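PDB 2OZ8: Mll7089 protein from Mesorhizobium loti, which is of unknown function but, as a member of the mandelate racemase branch of the enolase superfamily, probably binds magnesium and may act as a hydro-lyase. Local coordinates for residues R132-A137 against E312-E317; L270-Q275 against I291-G296; A302-A307 against G336-P341. All coordinates share one frame; numbering follows the deposited sequence.

Contact 1: residues R132-A137 against E312-E317; sequences RVKAYA and EVEWLE
K134 lays CB over one face of the W315 indole, 3.9 Å from the centroid of the six-membered ring and offset toward its rim, a CH-pi contact. From there the aliphatic chain follows the ring, with CD near CH2 and CZ2. It bends at chi3 (-112°), which carries NZ 2.7 Å from E314 OE1, a salt bridge that meets the oxygen nearly along its C-O direction. The same indole has A135 O in its plane, at the edge, 3.7 Å from W315 CZ3, and meets W222 edge-to-face. Two residues on, on the same sheet face, the roles are exchanged. The Y136 ring now receives E317 CA over a face, 3.9 Å from its centroid, while Y136 OH lies 3.3 Å from E317 CB. Ring and carboxylate are nearly parallel, their planes 19° apart. The carboxylate is gripped at both oxygens: OE2 by S138 OG and, in a salt bridge, by K165, OE1 by the backbone N of N297. On the other face of the sheet V133, A135 and L316 form an apolar row, V133 CG1 lying 4.0 Å from L316 CB. Two backbone bonds of parallel type, L316 N to K134 O (3.0 Å) and Y136 N to L316 O (3.1 Å), fix the register. Upstream the strands splay, and a water held by E314 O, and only weakly by K134 N, spans the gap. Strands 132-138 and 313-318 are the first and last parallel strands of the barrel, and their pairing closes it, as in other enolase-superfamily barrels. Along its other edge strand 132-138 pairs with 163-167, and strand 313-318 with 293-295, while strand 337-339 adds an antiparallel partner beside V133 and A135.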
# COMPACT_ATOMS: atom_id res chain seq x y z
N ARG A 132 -8.06 38.33 -17.65
CA ARG A 132 -9.41 37.85 -17.61
C ARG A 132 -9.55 36.35 -17.45
O ARG A 132 -8.64 35.58 -17.78
CB ARG A 132 -10.20 38.33 -18.82
CG ARG A 132 -9.99 37.52 -20.01
CD ARG A 132 -10.70 38.07 -21.17
NE ARG A 132 -10.44 37.23 -22.32
CZ ARG A 132 -11.08 37.35 -23.48
NH1 ARG A 132 -12.00 38.32 -23.61
NH2 ARG A 132 -10.80 36.52 -24.48
N VAL A 133 -10.72 35.96 -16.96
CA VAL A 133 -11.10 34.58 -16.75
C VAL A 133 -12.57 34.37 -17.10
O VAL A 133 -13.38 35.25 -16.90
CB VAL A 133 -10.81 34.19 -15.29
CG1 VAL A 133 -11.70 34.92 -14.32
CG2 VAL A 133 -10.87 32.69 -15.14
N LYS A 134 -12.91 33.22 -17.64
CA LYS A 134 -14.32 32.84 -17.82
C LYS A 134 -15.09 32.79 -16.52
O LYS A 134 -14.61 32.28 -15.48
CB LYS A 134 -14.39 31.46 -18.44
CG LYS A 134 -13.70 31.40 -19.79
CD LYS A 134 -13.98 30.08 -20.48
CE LYS A 134 -12.75 29.29 -20.56
NZ LYS A 134 -13.00 28.16 -21.48
N ALA A 135 -16.33 33.26 -16.59
CA ALA A 135 -17.17 33.27 -15.43
C ALA A 135 -18.37 32.37 -15.74
O ALA A 135 -18.84 32.34 -16.86
CB ALA A 135 -17.61 34.73 -15.11
N TYR A 136 -18.84 31.60 -14.76
CA TYR A 136 -20.02 30.81 -15.00
C TYR A 136 -21.12 31.31 -14.10
O TYR A 136 -20.84 31.92 -13.07
CB TYR A 136 -19.77 29.31 -14.82
CG TYR A 136 -19.36 28.86 -13.44
CD1 TYR A 136 -20.31 28.48 -12.53
CD2 TYR A 136 -18.04 28.75 -13.08
CE1 TYR A 136 -19.96 28.01 -11.28
CE2 TYR A 136 -17.65 28.27 -11.82
CZ TYR A 136 -18.63 27.91 -10.93
OH TYR A 136 -18.37 27.46 -9.66
N ALA A 137 -22.35 31.10 -14.51
CA ALA A 137 -23.48 31.65 -13.80
C ALA A 137 -23.95 30.58 -12.83
O ALA A 137 -24.20 29.48 -13.23
CB ALA A 137 -24.59 32.01 -14.78
N GLU A 312 -3.48 27.23 -13.78
CA GLU A 312 -4.38 26.07 -13.78
C GLU A 312 -5.85 26.39 -13.53
O GLU A 312 -6.64 25.47 -13.30
CB GLU A 312 -3.96 25.03 -12.74
CG GLU A 312 -4.19 25.38 -11.33
CD GLU A 312 -3.01 26.00 -10.69
OE1 GLU A 312 -2.38 26.88 -11.30
OE2 GLU A 312 -2.70 25.63 -9.56
N VAL A 313 -6.19 27.70 -13.56
CA VAL A 313 -7.58 28.14 -13.32
C VAL A 313 -8.17 28.61 -14.62
O VAL A 313 -7.60 29.49 -15.28
CB VAL A 313 -7.69 29.29 -12.27
CG1 VAL A 313 -9.12 29.71 -12.14
CG2 VAL A 313 -7.09 28.91 -10.93
N GLU A 314 -9.32 28.04 -14.98
CA GLU A 314 -10.07 28.53 -16.14
C GLU A 314 -11.45 29.12 -15.81
O GLU A 314 -12.02 29.84 -16.62
CB GLU A 314 -10.05 27.47 -17.29
CG GLU A 314 -11.30 26.66 -17.56
CD GLU A 314 -11.27 25.86 -18.90
OE1 GLU A 314 -11.70 26.41 -19.96
OE2 GLU A 314 -10.85 24.68 -18.89
N TRP A 315 -11.97 28.85 -14.60
CA TRP A 315 -13.35 29.25 -14.21
C TRP A 315 -13.48 29.95 -12.86
O TRP A 315 -12.86 29.59 -11.88
CB TRP A 315 -14.32 28.07 -14.23
CG TRP A 315 -14.53 27.45 -15.56
CD1 TRP A 315 -13.98 26.29 -16.03
CD2 TRP A 315 -15.45 27.92 -16.60
NE1 TRP A 315 -14.46 26.03 -17.32
CE2 TRP A 315 -15.35 27.01 -17.69
CE3 TRP A 315 -16.32 29.03 -16.71
CZ2 TRP A 315 -16.13 27.16 -18.88
CZ3 TRP A 315 -17.05 29.22 -17.91
CH2 TRP A 315 -16.96 28.27 -18.98
N LEU A 316 -14.32 30.96 -12.84
CA LEU A 316 -14.65 31.70 -11.63
C LEU A 316 -16.18 31.73 -11.44
O LEU A 316 -16.91 31.99 -12.39
CB LEU A 316 -14.07 33.14 -11.70
CG LEU A 316 -14.59 34.08 -10.61
CD1 LEU A 316 -13.61 35.15 -10.31
CD2 LEU A 316 -15.96 34.70 -11.09
N GLU A 317 -16.64 31.46 -10.23
CA GLU A 317 -18.06 31.43 -9.94
C GLU A 317 -18.66 32.83 -9.75
O GLU A 317 -18.12 33.64 -8.97
CB GLU A 317 -18.31 30.58 -8.68
CG GLU A 317 -19.79 30.34 -8.39
CD GLU A 317 -20.04 29.45 -7.24
OE1 GLU A 317 -19.08 29.22 -6.49
OE2 GLU A 317 -21.17 28.99 -7.06
O HOH W 1 -10.23 31.40 -18.28

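Contact 2: residues L270-Q275 against I291-G296; sequences LNVHGQ and IPISIG
The N271 carboxamide has S294 OG in its plane in the conformer described: ND2 donates to that oxygen over 2.7 Å, at an N-H...O angle of 163°, though a second modelled conformer makes this bond less certain. The second N-H of ND2 is taken by a water 2.9 Å away, which bonds weakly to I295 O. S294 OG is gripped from another strand too, by N248 ND2. The H273 imidazole lies obliquely to G296, its ND1 3.8 Å from G296 C, an approach eased by the absence of a side chain on the glycine. The ring is fixed by bonds at both nitrogens, from ND1 to N297 O and from NE2 to E251 OE1. The opposite sheet face is purely aliphatic. There chi1 of V272 (-55°) puts CG2 between the backbone N and the carbonyl carbon, where it meets I295 CD1 at 3.6 Å and I293 CG2 at 3.9 Å. Four backbone bonds run the length of the pair, from L270 N to P292 O at one end to G296 N to V272 O (2.8 Å) at the other. Together with helix 276-289 the two strands form a beta-alpha-beta crossover of the barrel. L270, V272 and I293 pack beneath that helix, and L270 and V272 also reach helix 255-263. Strands 246-249 and 313-318 continue the sheet on either side, while P292 touches T202 of a second subunit.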
# COMPACT_ATOMS: atom_id res chain seq x y z
N LEU A 270 -9.78 20.95 -7.97
CA LEU A 270 -9.87 21.47 -6.60
C LEU A 270 -10.64 22.80 -6.58
O LEU A 270 -10.25 23.70 -7.32
CB LEU A 270 -8.47 21.57 -5.95
CG LEU A 270 -8.33 22.24 -4.55
CD1 LEU A 270 -8.76 21.30 -3.46
CD2 LEU A 270 -6.91 22.64 -4.29
N ASN A 271 -11.76 22.93 -5.83
CA ASN A 271 -12.43 24.26 -5.70
C ASN A 271 -11.84 25.03 -4.52
O ASN A 271 -11.52 24.46 -3.49
CB ASN A 271 -13.95 24.16 -5.53
CG ASN A 271 -14.69 25.50 -5.81
OD1 ASN A 271 -15.31 26.09 -4.89
ND2 ASN A 271 -14.68 25.95 -7.08
N VAL A 272 -11.67 26.33 -4.69
CA VAL A 272 -11.16 27.16 -3.61
C VAL A 272 -11.94 28.45 -3.57
O VAL A 272 -12.70 28.72 -4.48
CB VAL A 272 -9.63 27.51 -3.74
CG1 VAL A 272 -8.80 26.25 -3.87
CG2 VAL A 272 -9.39 28.45 -4.92
N HIS A 273 -11.71 29.25 -2.55
CA HIS A 273 -12.35 30.56 -2.40
C HIS A 273 -11.33 31.67 -2.39
O HIS A 273 -10.44 31.65 -3.19
CB HIS A 273 -13.32 30.56 -1.20
CG HIS A 273 -14.57 29.80 -1.49
ND1 HIS A 273 -15.66 30.37 -2.11
CD2 HIS A 273 -14.88 28.49 -1.32
CE1 HIS A 273 -16.60 29.46 -2.28
NE2 HIS A 273 -16.15 28.31 -1.81
N GLY A 274 -11.46 32.65 -1.49
CA GLY A 274 -10.69 33.89 -1.56
C GLY A 274 -9.61 34.11 -0.52
O GLY A 274 -9.18 35.24 -0.35
N GLN A 275 -9.15 33.05 0.17
CA GLN A 275 -8.05 33.21 1.08
C GLN A 275 -6.80 33.43 0.27
O GLN A 275 -6.07 32.49 -0.04
CB GLN A 275 -7.89 31.99 1.98
CG GLN A 275 -9.08 31.71 2.85
CD GLN A 275 -10.19 30.97 2.10
OE1 GLN A 275 -10.07 30.70 0.88
NE2 GLN A 275 -11.27 30.67 2.82
N ILE A 291 -3.08 19.26 -11.19
CA ILE A 291 -4.51 19.39 -10.82
C ILE A 291 -5.00 20.81 -11.17
O ILE A 291 -4.38 21.81 -10.76
CB ILE A 291 -4.69 19.18 -9.29
CG1 ILE A 291 -4.10 17.84 -8.83
CG2 ILE A 291 -6.17 19.29 -8.87
CD1 ILE A 291 -4.65 16.60 -9.63
N PRO A 292 -6.09 20.91 -11.94
CA PRO A 292 -6.67 22.25 -12.15
C PRO A 292 -7.46 22.75 -10.94
O PRO A 292 -7.80 21.98 -10.08
CB PRO A 292 -7.63 22.01 -13.34
CG PRO A 292 -8.01 20.54 -13.24
CD PRO A 292 -6.82 19.85 -12.64
N ILE A 293 -7.83 24.02 -10.93
CA ILE A 293 -8.47 24.65 -9.76
C ILE A 293 -9.59 25.48 -10.27
O ILE A 293 -9.46 26.09 -11.34
CB ILE A 293 -7.46 25.57 -8.97
CG1 ILE A 293 -6.51 24.70 -8.12
CG2 ILE A 293 -8.16 26.64 -8.11
CD1 ILE A 293 -5.46 25.49 -7.33
N SER A 294 -10.73 25.48 -9.56
CA SER A 294 -11.77 26.47 -9.87
C SER A 294 -11.93 27.40 -8.70
O SER A 294 -11.73 27.01 -7.59
CB SER A 294 -13.09 25.85 -10.32
OG SER A 294 -13.52 24.95 -9.31
N ILE A 295 -12.16 28.67 -8.99
CA ILE A 295 -12.48 29.67 -7.97
C ILE A 295 -14.01 29.81 -7.79
O ILE A 295 -14.75 30.11 -8.75
CB ILE A 295 -11.87 31.01 -8.38
CG1 ILE A 295 -10.38 30.83 -8.80
CG2 ILE A 295 -12.18 32.11 -7.33
CD1 ILE A 295 -9.32 30.72 -7.75
N GLY A 296 -14.46 29.53 -6.57
CA GLY A 296 -15.82 29.69 -6.19
C GLY A 296 -16.13 31.14 -5.79
O GLY A 296 -15.29 32.06 -5.98
O HOH W 2 -15.96 27.49 -9.11

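Contact 3: residues A302-A307 against G336-P341; sequences AGVHMA and GYAYAP
V304 fits closest against the strand segment where it drives CG2 at the backbone between Y339 and A340: CG2 is 3.7 Å from A340 N and 3.9 Å from Y339 C. The same methyl meets A338 CB at 4.0 Å and A340 CB at 4.2 Å. It gets there by standing anti to the V304 backbone N and beside the carbonyl carbon, and from that position one branch of a helical valine covers two alanine methyls and the Y339-A340 peptide. CG1 is a little slacker, 4.1 Å from A340 CA and 4.4 Å from P341 CD. With only methyl groups on A338 and A340, the helix start comes close, the CA atoms of V304 and A340 being 5.7 Å apart. P341 marks the partly exposed side. There the H305 imidazole, crossing the proline at about a right angle, rests CE1 3.8 Å from P341 CD, while its ND1 lies near A340 CB. Contact thins at Y339, also partly exposed, whose CB points away from the helix and whose OH bonds to R132 NH1; beyond it A338 CB alone touches. I331 covers both V304 and P341. Helix 304-309 directly precedes the closing barrel strand 313-318, and strand 337-339 is an antiparallel addition to strand 132-138. The H305 ring is steadied from elsewhere: ND1 bonds to the backbone N of H123 and NE2 to H346 O, a pattern consistent with a neutral ring carrying its proton on NE2, and the H123 ring meets it at about 30°. No hydrogen bond or charge pair links helix 304-309 to strand 337-339 or the residues just after it. Their union therefore rests on nondirectional apolar fit, and the one polar side chain involved, H305, satisfies both its nitrogens outside the two segments.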
# COMPACT_ATOMS: atom_id res chain seq x y z
N ALA A 302 -13.53 39.55 -5.50
CA ALA A 302 -12.13 39.73 -5.20
C ALA A 302 -11.20 38.62 -5.79
O ALA A 302 -10.07 38.90 -6.26
CB ALA A 302 -11.95 39.84 -3.68
N GLY A 303 -11.67 37.36 -5.76
CA GLY A 303 -10.86 36.24 -6.21
C GLY A 303 -10.55 36.34 -7.68
O GLY A 303 -9.85 35.50 -8.21
N VAL A 304 -11.09 37.35 -8.37
CA VAL A 304 -10.75 37.53 -9.79
C VAL A 304 -9.22 37.57 -10.04
O VAL A 304 -8.71 37.10 -11.06
CB VAL A 304 -11.52 38.75 -10.45
CG1 VAL A 304 -11.04 40.14 -9.91
CG2 VAL A 304 -11.46 38.66 -11.98
N HIS A 305 -8.49 38.08 -9.06
CA HIS A 305 -7.07 38.31 -9.20
C HIS A 305 -6.24 37.05 -9.12
O HIS A 305 -5.28 36.92 -9.87
CB HIS A 305 -6.64 39.33 -8.18
CG HIS A 305 -7.25 40.67 -8.41
ND1 HIS A 305 -6.70 41.60 -9.27
CD2 HIS A 305 -8.38 41.24 -7.91
CE1 HIS A 305 -7.47 42.67 -9.29
NE2 HIS A 305 -8.48 42.48 -8.47
N MET A 306 -6.60 36.14 -8.23
CA MET A 306 -5.97 34.81 -8.19
C MET A 306 -6.44 34.01 -9.38
O MET A 306 -5.69 33.23 -9.92
CB MET A 306 -6.26 34.07 -6.86
CG MET A 306 -5.90 34.91 -5.60
SD MET A 306 -7.14 36.08 -4.92
CE MET A 306 -8.15 34.75 -4.29
N ALA A 307 -7.68 34.20 -9.82
CA ALA A 307 -8.18 33.39 -10.94
C ALA A 307 -7.37 33.67 -12.17
O ALA A 307 -6.97 32.74 -12.84
CB ALA A 307 -9.69 33.60 -11.21
N GLY A 336 -19.57 36.73 -20.31
CA GLY A 336 -19.07 35.52 -19.70
C GLY A 336 -17.59 35.53 -19.36
O GLY A 336 -17.02 34.45 -19.09
N TYR A 337 -16.96 36.71 -19.36
CA TYR A 337 -15.60 36.84 -18.85
C TYR A 337 -15.52 37.82 -17.70
O TYR A 337 -16.10 38.91 -17.77
CB TYR A 337 -14.64 37.30 -19.92
CG TYR A 337 -14.22 36.24 -20.91
CD1 TYR A 337 -13.16 35.38 -20.62
CD2 TYR A 337 -14.84 36.14 -22.17
CE1 TYR A 337 -12.76 34.43 -21.52
CE2 TYR A 337 -14.44 35.18 -23.08
CZ TYR A 337 -13.39 34.35 -22.75
OH TYR A 337 -12.96 33.40 -23.64
N ALA A 338 -14.80 37.44 -16.65
CA ALA A 338 -14.55 38.33 -15.54
C ALA A 338 -13.20 38.98 -15.77
O ALA A 338 -12.24 38.33 -16.22
CB ALA A 338 -14.59 37.58 -14.18
N TYR A 339 -13.15 40.27 -15.49
CA TYR A 339 -11.96 41.05 -15.76
C TYR A 339 -11.35 41.57 -14.50
O TYR A 339 -12.01 42.26 -13.71
CB TYR A 339 -12.32 42.21 -16.64
CG TYR A 339 -12.61 41.80 -18.07
CD1 TYR A 339 -11.59 41.76 -19.02
CD2 TYR A 339 -13.90 41.43 -18.47
CE1 TYR A 339 -11.83 41.36 -20.31
CE2 TYR A 339 -14.14 41.06 -19.76
CZ TYR A 339 -13.12 41.05 -20.68
OH TYR A 339 -13.36 40.67 -21.98
N ALA A 340 -10.09 41.24 -14.29
CA ALA A 340 -9.34 41.84 -13.20
C ALA A 340 -8.95 43.24 -13.64
O ALA A 340 -8.23 43.40 -14.64
CB ALA A 340 -8.13 41.02 -12.88
N PRO A 341 -9.41 44.27 -12.90
CA PRO A 341 -9.24 45.68 -13.27
C PRO A 341 -7.82 46.19 -13.17
O PRO A 341 -6.99 45.60 -12.46
CB PRO A 341 -10.10 46.42 -12.25
CG PRO A 341 -10.25 45.51 -11.12
CD PRO A 341 -10.11 44.11 -11.61

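In the fold
All three contacts are largely buried and reach the same sheet, yet they do different jobs. Contacts 1 and 2 pair parallel strands of the barrel wall and are joined directly, since strand 313-318 lies beside strand 293-295; E317 N probably bonds to I295 O. Both combine backbone ladders with polar and, in contact 1, aromatic side chains on one face and aliphatic ones on the other. Contact 3 instead lays a helix start on strand 337-339 and the residues just after it, by apolar touch alone. That strand pairs with strand 132-138 of contact 1, V133 O and A338 N probably hydrogen-bonding, and A307 packs on I295 of contact 2. Solvent comes nearest at exposed E314 in contact 1.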